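Local coordinates for DUF416 domain-containing protein (Shewanella baltica, PDB 2Q9R) that is of unknown function but adopts an all-helical DUF416 fold and, in the crystal, binds benzoic acid in a pocket completed by a second subunit, at residues A[126-131]-A[192-197]; A[7-12]-A[120-125]; A[25-30]-A[160-165]; A[79-84]-A[98-103]. All coordinates share one frame; numbering follows the deposited sequence.

Interaction 1: residues A[126-131]-A[192-197]; sequences STVANY and VSNIGI. With BEZ (benzoic acid), chain E.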
loop_
_atom_site.group_PDB
_atom_site.type_symbol
_atom_site.label_atom_id
_atom_site.label_comp_id
_atom_site.label_asym_id
_atom_site.label_seq_id
_atom_site.Cartn_x
_atom_site.Cartn_y
_atom_site.Cartn_z
ATOM N N SER A 126 1.279 6.037 -13.440
ATOM C CA SER A 126 1.178 7.409 -12.949
ATOM C C SER A 126 0.161 7.561 -11.837
ATOM O O SER A 126 0.349 8.366 -10.933
ATOM C CB SER A 126 0.793 8.339 -14.088
ATOM O OG SER A 126 1.769 8.216 -15.101
ATOM N N THR A 127 -0.945 6.825 -11.930
ATOM C CA THR A 127 -1.940 6.856 -10.878
ATOM C C THR A 127 -1.282 6.513 -9.548
ATOM O O THR A 127 -1.495 7.173 -8.513
ATOM C CB THR A 127 -3.144 5.900 -11.188
ATOM O OG1 THR A 127 -3.750 6.323 -12.409
ATOM C CG2 THR A 127 -4.174 5.966 -10.107
ATOM N N VAL A 128 -0.444 5.498 -9.588
ATOM C CA VAL A 128 0.275 5.057 -8.358
ATOM C C VAL A 128 1.305 6.100 -7.868
ATOM O O VAL A 128 1.365 6.418 -6.676
ATOM C CB VAL A 128 0.954 3.720 -8.569
ATOM C CG1 VAL A 128 1.666 3.290 -7.238
ATOM C CG2 VAL A 128 -0.084 2.705 -9.014
ATOM N N ALA A 129 2.101 6.651 -8.776
ATOM C CA ALA A 129 3.040 7.710 -8.365
ATOM C C ALA A 129 2.312 8.923 -7.790
ATOM O O ALA A 129 2.796 9.523 -6.848
ATOM C CB ALA A 129 3.905 8.121 -9.519
ATOM N N ASN A 130 1.164 9.291 -8.363
ATOM C CA ASN A 130 0.449 10.504 -7.958
ATOM C C ASN A 130 -0.126 10.334 -6.571
ATOM O O ASN A 130 -0.092 11.262 -5.759
ATOM C CB ASN A 130 -0.688 10.850 -8.919
ATOM C CG ASN A 130 -0.210 11.381 -10.229
ATOM O OD1 ASN A 130 0.923 11.859 -10.362
ATOM N ND2 ASN A 130 -1.063 11.287 -11.229
ATOM N N TYR A 131 -0.604 9.123 -6.302
ATOM C CA TYR A 131 -1.081 8.721 -4.983
ATOM C C TYR A 131 0.011 8.877 -3.941
ATOM O O TYR A 131 -0.204 9.523 -2.927
ATOM C CB TYR A 131 -1.591 7.275 -5.012
ATOM C CG TYR A 131 -2.133 6.791 -3.688
ATOM C CD1 TYR A 131 -3.369 7.205 -3.249
ATOM C CD2 TYR A 131 -1.410 5.922 -2.874
ATOM C CE1 TYR A 131 -3.866 6.788 -2.044
ATOM C CE2 TYR A 131 -1.912 5.487 -1.649
ATOM C CZ TYR A 131 -3.154 5.925 -1.261
ATOM O OH TYR A 131 -3.724 5.552 -0.082
ATOM N N VAL A 192 -8.020 -6.138 -6.076
ATOM C CA VAL A 192 -7.252 -5.040 -5.468
ATOM C C VAL A 192 -6.726 -4.145 -6.611
ATOM O O VAL A 192 -6.151 -4.662 -7.564
ATOM C CB VAL A 192 -6.128 -5.551 -4.598
ATOM C CG1 VAL A 192 -5.398 -4.417 -3.926
ATOM C CG2 VAL A 192 -6.693 -6.537 -3.555
ATOM N N SER A 193 -6.942 -2.821 -6.497
ATOM C CA SER A 193 -6.580 -1.875 -7.563
ATOM C C SER A 193 -5.096 -1.611 -7.549
ATOM O O SER A 193 -4.395 -2.026 -6.638
ATOM C CB SER A 193 -7.313 -0.541 -7.417
ATOM O OG SER A 193 -6.700 0.350 -6.474
ATOM N N ASN A 194 -4.646 -0.824 -8.508
ATOM C CA ASN A 194 -3.231 -0.411 -8.595
ATOM C C ASN A 194 -2.802 0.452 -7.483
ATOM O O ASN A 194 -1.600 0.610 -7.279
ATOM C CB ASN A 194 -2.958 0.305 -9.936
ATOM C CG ASN A 194 -3.933 1.413 -10.224
ATOM O OD1 ASN A 194 -5.054 1.417 -9.691
ATOM N ND2 ASN A 194 -3.577 2.298 -11.133
ATOM N N ILE A 195 -3.758 1.000 -6.733
ATOM C CA ILE A 195 -3.423 1.775 -5.532
ATOM C C ILE A 195 -3.966 1.127 -4.243
ATOM O O ILE A 195 -4.099 1.794 -3.186
ATOM C CB ILE A 195 -3.749 3.280 -5.647
ATOM C CG1 ILE A 195 -5.216 3.550 -5.993
ATOM C CG2 ILE A 195 -2.842 3.967 -6.645
ATOM C CD1 ILE A 195 -5.632 4.984 -5.555
ATOM N N GLY A 196 -4.266 -0.165 -4.334
ATOM C CA GLY A 196 -4.578 -0.983 -3.173
ATOM C C GLY A 196 -6.028 -0.969 -2.704
ATOM O O GLY A 196 -6.342 -1.394 -1.607
ATOM N N ILE A 197 -6.915 -0.467 -3.539
ATOM C CA ILE A 197 -8.333 -0.385 -3.205
ATOM C C ILE A 197 -9.072 -1.675 -3.487
ATOM O O ILE A 197 -8.981 -2.291 -4.584
ATOM C CB ILE A 197 -9.018 0.788 -3.962
ATOM C CG1 ILE A 197 -8.321 2.107 -3.578
ATOM C CG2 ILE A 197 -10.504 0.775 -3.645
ATOM C CD1 ILE A 197 -8.362 2.397 -2.059
HETATM C C BEZ E . -8.567 7.354 -1.437
HETATM O O1 BEZ E . -7.687 6.617 -0.888
HETATM O O2 BEZ E . -8.822 8.529 -1.031
HETATM C C1 BEZ E . -9.345 6.819 -2.589
HETATM C C2 BEZ E . -10.722 7.120 -2.718
HETATM C C3 BEZ E . -11.418 6.596 -3.806
HETATM C C4 BEZ E . -10.760 5.806 -4.744
HETATM C C5 BEZ E . -9.402 5.515 -4.604
HETATM C C6 BEZ E . -8.673 6.035 -3.519
HETATM O O HOH W 1 -5.130 4.107 -12.884
HETATM O O HOH W 2 -4.252 2.226 -0.532
#
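I195 lays its CG2 methyl against V128 and Y131, 3.8 Å from V128 CG2, and so docks the type I beta turn of S193 to G196 on helix 120-136. A beta-branched residue suits the place because its two arms do separate jobs. With CG1 set between the backbone N and the carbonyl carbon (chi1 56°), CG2 is left to meet the helix, while CD1 reaches past the tyrosine to the bound benzoic acid, 3.8 Å from its C6. I195 CB lies over one face of the Y131 ring, and ligand O1 sits at the ring edge, near its plane. I197 adds its CG1, 3.7 Å from ligand C5. These three residues line part of the pocket by contact alone, whereas H152 and S136 of the second subunit are hydrogen-bonded to the benzoic acid.

Beside this apolar patch, V128 CG2 presses tightly on N194 O at 3.1 Å. The N194 side chain crosses T127 at about a right angle, bringing ND2 to 3.6 Å from T127 CB. A buried asparagine needs partners: a water accepts from its ND2 and donates to T127 OG1, S124 O takes a further bond from ND2, and OD1 is hydrogen-bonded to N34 ND2. T127 OG1 in turn is hydrogen-bonded to D97 OD2.

Behind the first shell, S193 holds the turn in shape. Its hydroxyl, bonded to N34 OD1, accepts from I195 N at 3.0 Å, an ST turn, and from I197 N at 3.1 Å with an N-H...O angle of 158°.

Interaction 2: residues A[7-12]-A[120-125]; sequences GFFKRL and ISKLSS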
loop_
_atom_site.group_PDB
_atom_site.type_symbol
_atom_site.label_atom_id
_atom_site.label_comp_id
_atom_site.label_asym_id
_atom_site.label_seq_id
_atom_site.Cartn_x
_atom_site.Cartn_y
_atom_site.Cartn_z
ATOM N N GLY A 7 14.375 -3.616 -22.539
ATOM C CA GLY A 7 13.620 -2.729 -21.669
ATOM C C GLY A 7 12.141 -3.063 -21.701
ATOM O O GLY A 7 11.622 -3.582 -22.684
ATOM N N PHE A 8 11.473 -2.763 -20.601
ATOM C CA PHE A 8 10.044 -2.961 -20.492
ATOM C C PHE A 8 9.278 -2.369 -21.678
ATOM O O PHE A 8 8.429 -3.057 -22.275
ATOM C CB PHE A 8 9.556 -2.373 -19.178
ATOM C CG PHE A 8 8.085 -2.492 -18.988
ATOM C CD1 PHE A 8 7.537 -3.652 -18.483
ATOM C CD2 PHE A 8 7.258 -1.442 -19.312
ATOM C CE1 PHE A 8 6.156 -3.765 -18.310
ATOM C CE2 PHE A 8 5.892 -1.541 -19.163
ATOM C CZ PHE A 8 5.339 -2.696 -18.653
ATOM N N PHE A 9 9.565 -1.127 -22.058
ATOM C CA PHE A 9 8.762 -0.511 -23.121
ATOM C C PHE A 9 9.119 -0.991 -24.482
ATOM O O PHE A 9 8.256 -1.003 -25.362
ATOM C CB PHE A 9 8.778 1.025 -23.095
ATOM C CG PHE A 9 7.886 1.604 -22.041
ATOM C CD1 PHE A 9 6.501 1.613 -22.217
ATOM C CD2 PHE A 9 8.423 2.094 -20.853
ATOM C CE1 PHE A 9 5.663 2.136 -21.242
ATOM C CE2 PHE A 9 7.600 2.633 -19.869
ATOM C CZ PHE A 9 6.210 2.634 -20.050
ATOM N N LYS A 10 10.378 -1.371 -24.697
ATOM C CA LYS A 10 10.713 -1.955 -25.994
ATOM C C LYS A 10 9.915 -3.276 -26.158
ATOM O O LYS A 10 9.498 -3.621 -27.264
ATOM C CB LYS A 10 12.234 -2.133 -26.181
ATOM N N ARG A 11 9.700 -3.988 -25.048
ATOM C CA ARG A 11 9.056 -5.307 -25.053
ATOM C C ARG A 11 7.549 -5.149 -25.225
ATOM O O ARG A 11 6.875 -5.873 -25.997
ATOM C CB ARG A 11 9.319 -6.040 -23.728
ATOM C CG ARG A 11 10.707 -6.640 -23.551
ATOM C CD ARG A 11 10.693 -7.707 -22.457
ATOM N NE ARG A 11 10.639 -7.132 -21.130
ATOM C CZ ARG A 11 9.981 -7.625 -20.079
ATOM N NH1 ARG A 11 9.238 -8.700 -20.152
ATOM N NH2 ARG A 11 10.035 -6.984 -18.918
ATOM N N LEU A 12 7.031 -4.128 -24.571
ATOM C CA LEU A 12 5.625 -3.793 -24.691
ATOM C C LEU A 12 5.309 -3.379 -26.120
ATOM O O LEU A 12 4.309 -3.823 -26.718
ATOM C CB LEU A 12 5.306 -2.690 -23.674
ATOM C CG LEU A 12 3.883 -2.333 -23.351
ATOM C CD1 LEU A 12 3.085 -3.577 -22.993
ATOM C CD2 LEU A 12 3.892 -1.326 -22.220
ATOM N N ILE A 120 -1.482 2.946 -21.894
ATOM C CA ILE A 120 -2.269 2.555 -20.741
ATOM C C ILE A 120 -1.337 2.114 -19.653
ATOM O O ILE A 120 -1.683 2.224 -18.443
ATOM C CB ILE A 120 -3.307 1.413 -21.059
ATOM C CG1 ILE A 120 -4.407 1.899 -22.037
ATOM C CG2 ILE A 120 -3.906 0.858 -19.796
ATOM C CD1 ILE A 120 -4.961 3.286 -21.791
ATOM N N SER A 121 -0.130 1.628 -20.029
ATOM C CA SER A 121 0.899 1.288 -18.996
ATOM C C SER A 121 1.295 2.477 -18.110
ATOM O O SER A 121 1.401 2.355 -16.882
ATOM C CB SER A 121 2.185 0.709 -19.611
ATOM O OG SER A 121 3.215 0.571 -18.599
ATOM N N LYS A 122 1.584 3.596 -18.753
ATOM C CA LYS A 122 1.940 4.832 -18.079
ATOM C C LYS A 122 0.788 5.417 -17.268
ATOM O O LYS A 122 0.974 5.993 -16.194
ATOM C CB LYS A 122 2.378 5.847 -19.121
ATOM C CG LYS A 122 3.724 5.486 -19.791
ATOM C CD LYS A 122 4.122 6.521 -20.860
ATOM C CE LYS A 122 5.538 6.266 -21.447
ATOM N NZ LYS A 122 5.899 7.285 -22.499
ATOM N N LEU A 123 -0.428 5.284 -17.773
ATOM C CA LEU A 123 -1.567 5.789 -17.052
ATOM C C LEU A 123 -1.662 5.051 -15.726
ATOM O O LEU A 123 -1.785 5.660 -14.655
ATOM C CB LEU A 123 -2.809 5.637 -17.912
ATOM C CG LEU A 123 -4.098 6.204 -17.342
ATOM C CD1 LEU A 123 -5.093 6.528 -18.469
ATOM C CD2 LEU A 123 -4.675 5.199 -16.350
ATOM N N SER A 124 -1.500 3.729 -15.786
ATOM C CA SER A 124 -1.609 2.906 -14.590
ATOM C C SER A 124 -0.536 3.259 -13.602
ATOM O O SER A 124 -0.851 3.423 -12.425
ATOM C CB SER A 124 -1.533 1.411 -14.919
ATOM O OG SER A 124 -1.755 0.626 -13.751
ATOM N N SER A 125 0.719 3.375 -14.068
ATOM C CA SER A 125 1.787 3.664 -13.169
ATOM C C SER A 125 1.730 5.098 -12.633
ATOM O O SER A 125 2.100 5.355 -11.476
ATOM C CB SER A 125 3.156 3.280 -13.748
ATOM O OG SER A 125 3.387 3.938 -14.956
#
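F8, F9 and L12 of helix 8-12 meet S121 and K122 of helix 120-125 across axes that come no closer than 12.5 Å and run roughly antiparallel, with 138° between their N-to-C directions. Across this gap the phenylalanines and L12 supply the length, and S121, being small, lets their three side chains converge on it. S121 OG lies at the edge of the F8 ring, near its plane and 3.5 Å from F8 CE2. L12 closes in on the same serine with its CD2 methyl, 3.7 Å from S121 CB. The hydroxyl itself is hydrogen-bonded to Q162 OE1, so a polar atom among aromatic rings is satisfied from helix 153-170.

This is helix-on-helix packing in an all-alpha fold, in which the short N-terminal helix, with G7 at its N-cap, closes over the bundle. F8 also rests on L166 of helix 153-170 and, with L12, on F23 of helix 17-42.

F9 lies at the margin of the contact, with the exposed K122. F8 CD2 sits over the centre of one face of its ring, 3.9 Å above the plane. K122, extended beyond CG, crosses the ring obliquely, with CG 3.8 Å from F9 CZ and CE only slightly farther. Its NZ stands over the face opposite F8, 5.5 Å from the ring centroid, a long cation-pi contact that is at most weakly attractive. Replacing F9 by a serine would probably strip the methylene chain of K122 of its apolar partner and open a gap beside F8 CD2.

Interaction 3: residues A[25-30]-A[160-165]; sequences TALCQR and ELQNSL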
loop_
_atom_site.group_PDB
_atom_site.type_symbol
_atom_site.label_atom_id
_atom_site.label_comp_id
_atom_site.label_asym_id
_atom_site.label_seq_id
_atom_site.Cartn_x
_atom_site.Cartn_y
_atom_site.Cartn_z
ATOM N N THR A 25 -6.277 -4.198 -21.424
ATOM C CA THR A 25 -7.574 -4.597 -20.861
ATOM C C THR A 25 -7.412 -5.055 -19.419
ATOM O O THR A 25 -8.158 -4.606 -18.566
ATOM C CB THR A 25 -8.225 -5.677 -21.694
ATOM O OG1 THR A 25 -8.350 -5.143 -23.023
ATOM C CG2 THR A 25 -9.650 -6.074 -21.179
ATOM N N ALA A 26 -6.434 -5.934 -19.184
ATOM C CA ALA A 26 -6.136 -6.435 -17.833
ATOM C C ALA A 26 -5.817 -5.270 -16.851
ATOM O O ALA A 26 -6.293 -5.241 -15.701
ATOM C CB ALA A 26 -4.959 -7.443 -17.903
ATOM N N LEU A 27 -4.965 -4.340 -17.270
ATOM C CA LEU A 27 -4.711 -3.143 -16.476
ATOM C C LEU A 27 -5.974 -2.299 -16.224
ATOM O O LEU A 27 -6.133 -1.741 -15.169
ATOM C CB LEU A 27 -3.598 -2.267 -17.103
ATOM C CG LEU A 27 -2.169 -2.810 -17.061
ATOM C CD1 LEU A 27 -1.188 -1.726 -17.487
ATOM C CD2 LEU A 27 -1.785 -3.450 -15.650
ATOM N N CYS A 28 -6.873 -2.191 -17.174
ATOM C CA CYS A 28 -8.049 -1.350 -16.975
ATOM C C CYS A 28 -8.987 -1.998 -15.998
ATOM O O CYS A 28 -9.605 -1.320 -15.220
ATOM C CB CYS A 28 -8.792 -1.096 -18.271
ATOM S SG CYS A 28 -7.985 0.062 -19.359
ATOM N N GLN A 29 -9.103 -3.325 -16.077
ATOM C CA GLN A 29 -9.929 -4.064 -15.167
ATOM C C GLN A 29 -9.441 -3.841 -13.734
ATOM O O GLN A 29 -10.230 -3.667 -12.860
ATOM C CB GLN A 29 -9.930 -5.555 -15.488
ATOM C CG GLN A 29 -10.723 -6.389 -14.511
ATOM C CD GLN A 29 -12.199 -6.172 -14.644
ATOM O OE1 GLN A 29 -12.696 -6.250 -15.726
ATOM N NE2 GLN A 29 -12.898 -5.872 -13.558
ATOM N N ARG A 30 -8.138 -3.861 -13.533
ATOM C CA ARG A 30 -7.547 -3.722 -12.220
ATOM C C ARG A 30 -7.834 -2.373 -11.525
ATOM O O ARG A 30 -7.905 -2.306 -10.308
ATOM C CB ARG A 30 -6.032 -3.989 -12.380
ATOM C CG ARG A 30 -5.213 -3.916 -11.143
ATOM C CD ARG A 30 -3.877 -4.620 -11.373
ATOM N NE ARG A 30 -2.885 -4.285 -10.383
ATOM C CZ ARG A 30 -1.957 -3.330 -10.507
ATOM N NH1 ARG A 30 -1.868 -2.569 -11.595
ATOM N NH2 ARG A 30 -1.104 -3.134 -9.526
ATOM N N GLU A 160 5.980 -4.919 -10.474
ATOM C CA GLU A 160 5.961 -6.380 -10.505
ATOM C C GLU A 160 4.743 -6.943 -11.246
ATOM O O GLU A 160 4.877 -7.840 -12.075
ATOM C CB GLU A 160 6.073 -6.940 -9.068
ATOM C CG GLU A 160 7.498 -6.777 -8.501
ATOM C CD GLU A 160 7.632 -7.100 -6.986
ATOM O OE1 GLU A 160 6.670 -7.674 -6.408
ATOM O OE2 GLU A 160 8.696 -6.760 -6.401
ATOM N N LEU A 161 3.561 -6.395 -10.989
ATOM C CA LEU A 161 2.380 -6.841 -11.707
ATOM C C LEU A 161 2.474 -6.527 -13.215
ATOM O O LEU A 161 2.218 -7.392 -14.038
ATOM C CB LEU A 161 1.119 -6.243 -11.063
ATOM C CG LEU A 161 -0.305 -6.568 -11.576
ATOM C CD1 LEU A 161 -0.619 -5.895 -12.936
ATOM C CD2 LEU A 161 -0.542 -8.052 -11.626
ATOM N N GLN A 162 2.862 -5.316 -13.592
ATOM C CA GLN A 162 3.000 -5.011 -15.025
ATOM C C GLN A 162 4.051 -5.904 -15.714
ATOM O O GLN A 162 3.849 -6.326 -16.843
ATOM C CB GLN A 162 3.340 -3.533 -15.264
ATOM C CG GLN A 162 2.204 -2.563 -14.984
ATOM C CD GLN A 162 2.257 -1.353 -15.855
ATOM O OE1 GLN A 162 2.657 -1.441 -17.023
ATOM N NE2 GLN A 162 1.853 -0.188 -15.299
ATOM N N ASN A 163 5.157 -6.200 -15.031
ATOM C CA ASN A 163 6.151 -7.103 -15.607
ATOM C C ASN A 163 5.672 -8.532 -15.769
ATOM O O ASN A 163 5.908 -9.167 -16.800
ATOM C CB ASN A 163 7.468 -7.058 -14.803
ATOM C CG ASN A 163 8.371 -5.962 -15.305
ATOM O OD1 ASN A 163 9.124 -6.170 -16.248
ATOM N ND2 ASN A 163 8.245 -4.766 -14.732
ATOM N N SER A 164 5.047 -9.037 -14.721
ATOM C CA SER A 164 4.507 -10.393 -14.728
ATOM C C SER A 164 3.419 -10.565 -15.786
ATOM O O SER A 164 3.349 -11.581 -16.456
ATOM C CB SER A 164 3.943 -10.723 -13.359
ATOM O OG SER A 164 4.998 -10.976 -12.457
ATOM N N LEU A 165 2.566 -9.569 -15.914
ATOM C CA LEU A 165 1.552 -9.554 -16.957
ATOM C C LEU A 165 2.202 -9.560 -18.349
ATOM O O LEU A 165 1.761 -10.269 -19.261
ATOM C CB LEU A 165 0.683 -8.304 -16.802
ATOM C CG LEU A 165 -0.486 -8.094 -17.747
ATOM C CD1 LEU A 165 -1.523 -9.259 -17.646
ATOM C CD2 LEU A 165 -1.134 -6.719 -17.429
#
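A26 begins the contact with its single methyl: CB lies 3.9 Å from L165 CD1, and a residue this small lets the leucine reach close to the backbone of helix 17-42. L27 follows with two working branches. CD2 touches L165 CD2 and L161 CD1, both at 3.8 Å, while CD1 packs on the amide of Q162, 3.8 Å from its CD. That amide is polar but not left wanting, since its NE2 is hydrogen-bonded to E158 and its OE1 is satisfied from helix 120-136.

One turn on, R30 sends its chain straight across, CG anti to the backbone N (chi1 -179°). L161 comes from the opposite direction and lays CD1 over one face of the guanidinium, 3.5 Å above the plane and offset toward the rim. Arginine suits the site because its flat face accepts a leucine while its N-H groups remain for E158, with which NH1 forms a salt bridge.

The two segments run roughly antiparallel, their axes at 148° and 11.5 Å apart at closest approach. Helix 120-136 lies alongside, touching L27, R30 and Q162; helix 177-190 meets R30 and L165; and T25 and C28 turn to helices 47-62 and 92-111.

Interaction 4: residues A[79-84]-A[98-103]; sequences DNTPEP and AVVAIS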
loop_
_atom_site.group_PDB
_atom_site.type_symbol
_atom_site.label_atom_id
_atom_site.label_comp_id
_atom_site.label_asym_id
_atom_site.label_seq_id
_atom_site.Cartn_x
_atom_site.Cartn_y
_atom_site.Cartn_z
ATOM N N ASP A 79 -19.845 10.852 -19.879
ATOM C CA ASP A 79 -20.899 11.325 -18.972
ATOM C C ASP A 79 -20.624 10.935 -17.534
ATOM O O ASP A 79 -21.029 11.619 -16.607
ATOM C CB ASP A 79 -22.276 10.777 -19.391
ATOM C CG ASP A 79 -22.782 11.373 -20.717
ATOM O OD1 ASP A 79 -22.279 12.439 -21.137
ATOM O OD2 ASP A 79 -23.672 10.758 -21.345
ATOM N N ASN A 80 -19.927 9.827 -17.352
ATOM C CA ASN A 80 -19.574 9.346 -16.021
ATOM C C ASN A 80 -18.136 9.646 -15.559
ATOM O O ASN A 80 -17.626 9.017 -14.611
ATOM C CB ASN A 80 -19.838 7.836 -15.978
ATOM C CG ASN A 80 -21.303 7.527 -15.895
ATOM O OD1 ASN A 80 -21.864 7.519 -14.818
ATOM N ND2 ASN A 80 -21.937 7.319 -17.045
ATOM N N THR A 81 -17.482 10.575 -16.242
ATOM C CA THR A 81 -16.129 10.950 -15.889
ATOM C C THR A 81 -16.255 12.204 -15.021
ATOM O O THR A 81 -16.801 13.214 -15.472
ATOM C CB THR A 81 -15.287 11.241 -17.106
ATOM O OG1 THR A 81 -15.291 10.102 -17.981
ATOM C CG2 THR A 81 -13.805 11.582 -16.675
ATOM N N PRO A 82 -15.782 12.134 -13.769
ATOM C CA PRO A 82 -15.931 13.316 -12.923
ATOM C C PRO A 82 -14.916 14.460 -13.226
ATOM O O PRO A 82 -13.856 14.258 -13.869
ATOM C CB PRO A 82 -15.724 12.756 -11.509
ATOM C CG PRO A 82 -14.742 11.634 -11.717
ATOM C CD PRO A 82 -15.108 11.030 -13.064
ATOM N N GLU A 83 -15.286 15.645 -12.755
ATOM C CA GLU A 83 -14.470 16.838 -12.853
ATOM C C GLU A 83 -13.827 17.075 -11.522
ATOM O O GLU A 83 -14.533 17.222 -10.538
ATOM C CB GLU A 83 -15.328 18.052 -13.162
ATOM C CG GLU A 83 -15.858 18.111 -14.583
ATOM C CD GLU A 83 -14.780 18.392 -15.628
ATOM O OE1 GLU A 83 -13.637 18.779 -15.279
ATOM O OE2 GLU A 83 -15.089 18.203 -16.821
ATOM N N PRO A 84 -12.491 17.163 -11.484
ATOM C CA PRO A 84 -11.824 17.403 -10.208
ATOM C C PRO A 84 -12.224 18.695 -9.517
ATOM O O PRO A 84 -12.226 18.743 -8.296
ATOM C CB PRO A 84 -10.333 17.382 -10.553
ATOM C CG PRO A 84 -10.215 17.291 -12.008
ATOM C CD PRO A 84 -11.552 16.999 -12.602
ATOM N N ALA A 98 -9.313 5.846 -14.070
ATOM C CA ALA A 98 -9.945 4.552 -14.364
ATOM C C ALA A 98 -10.872 4.640 -15.557
ATOM O O ALA A 98 -10.777 3.833 -16.474
ATOM C CB ALA A 98 -10.726 4.031 -13.180
ATOM N N VAL A 99 -11.767 5.620 -15.539
ATOM C CA VAL A 99 -12.729 5.764 -16.664
ATOM C C VAL A 99 -11.980 6.264 -17.909
ATOM O O VAL A 99 -12.211 5.757 -19.042
ATOM C CB VAL A 99 -14.028 6.591 -16.240
ATOM C CG1 VAL A 99 -13.675 7.938 -15.653
ATOM C CG2 VAL A 99 -15.018 6.742 -17.406
ATOM N N VAL A 100 -11.004 7.157 -17.722
ATOM C CA VAL A 100 -10.273 7.699 -18.880
ATOM C C VAL A 100 -9.405 6.614 -19.577
ATOM O O VAL A 100 -9.281 6.583 -20.821
ATOM C CB VAL A 100 -9.431 8.959 -18.505
ATOM C CG1 VAL A 100 -8.395 9.267 -19.568
ATOM C CG2 VAL A 100 -10.345 10.196 -18.224
ATOM N N ALA A 101 -8.837 5.716 -18.797
ATOM C CA ALA A 101 -8.142 4.522 -19.355
ATOM C C ALA A 101 -9.034 3.661 -20.250
ATOM O O ALA A 101 -8.638 3.234 -21.317
ATOM C CB ALA A 101 -7.579 3.666 -18.213
ATOM N N ILE A 102 -10.235 3.373 -19.769
ATOM C CA ILE A 102 -11.164 2.560 -20.518
ATOM C C ILE A 102 -11.545 3.302 -21.784
ATOM O O ILE A 102 -11.544 2.702 -22.878
ATOM C CB ILE A 102 -12.411 2.180 -19.673
ATOM C CG1 ILE A 102 -11.965 1.296 -18.498
ATOM C CG2 ILE A 102 -13.417 1.458 -20.548
ATOM C CD1 ILE A 102 -12.979 1.179 -17.336
ATOM N N SER A 103 -11.814 4.599 -21.664
ATOM C CA SER A 103 -12.152 5.393 -22.838
ATOM C C SER A 103 -11.016 5.400 -23.859
ATOM O O SER A 103 -11.256 5.248 -25.043
ATOM C CB SER A 103 -12.485 6.835 -22.465
ATOM O OG SER A 103 -13.565 6.912 -21.553
HETATM O O HOH W 3 -13.514 9.208 -20.042
#
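T81 sets its side chain against the isopropyl group of V99, and van der Waals contact carries most of this meeting of loop and helix. T81 OG1 lies 3.4 Å from V99 CG2 and only slightly farther from CG1, so the hydroxyl rests against both methyls. A chi1 of 54° leaves CG2 anti to the V99 backbone N and turns both methyls to the loop. The T81 methyl packs alongside, 3.8 Å from V99 CG1, and touches V100 CG2 at 4.0 Å, crossing that side chain at about a right angle. P82 CD adds a looser apolar contact, 4.3 Å from V99 CG1. The rigid P82 ring suits an irregular loop, and it also packs on F38 of helix 17-42.

This is the loop joining two consecutive helices of an all-alpha fold: the chain leaves helix 70-79 at N80 and folds back against helix 92-111, which it enters about a dozen residues later. V99, on helix 92-111, also touches L77 of helix 70-79 and L50 of helix 47-62.

Polar links reinforce the apolar ones. A water donates to T81 OG1 at 2.9 Å and is hydrogen-bonded to S103 OG at 2.7 Å, joining the loop to the next turn of helix 92-111. T81 OG1 is also bonded to L77 O, in the last turn of helix 70-79. A valine in place of T81 would probably leave L77 O without this partner and break the water bridge to S103. N80, the residue before T81, is hydrogen-bonded through ND2 to R76 O and through OD1 to D46 N.

In the fold
From the N terminus, interaction 2 comes first, bringing the start of helix 120-136 back against helix 8-14 and closing a loop of more than a hundred residues. Interaction 3 opens within that loop and closes beyond it, joining helix 17-42 to helix 153-170, so the two cross. Interaction 4 is a short local closure lying within the spans of both, tying the loop after helix 70-79 to helix 92-111. Interaction 1 begins just after interaction 2 ends, on the same helix, and crosses interaction 3 by fastening the loop after helix 177-190. Physical links follow: S121 meets Q162, S124 O meets N194, R30 packs on S193, and A101 touches both C28 and L123.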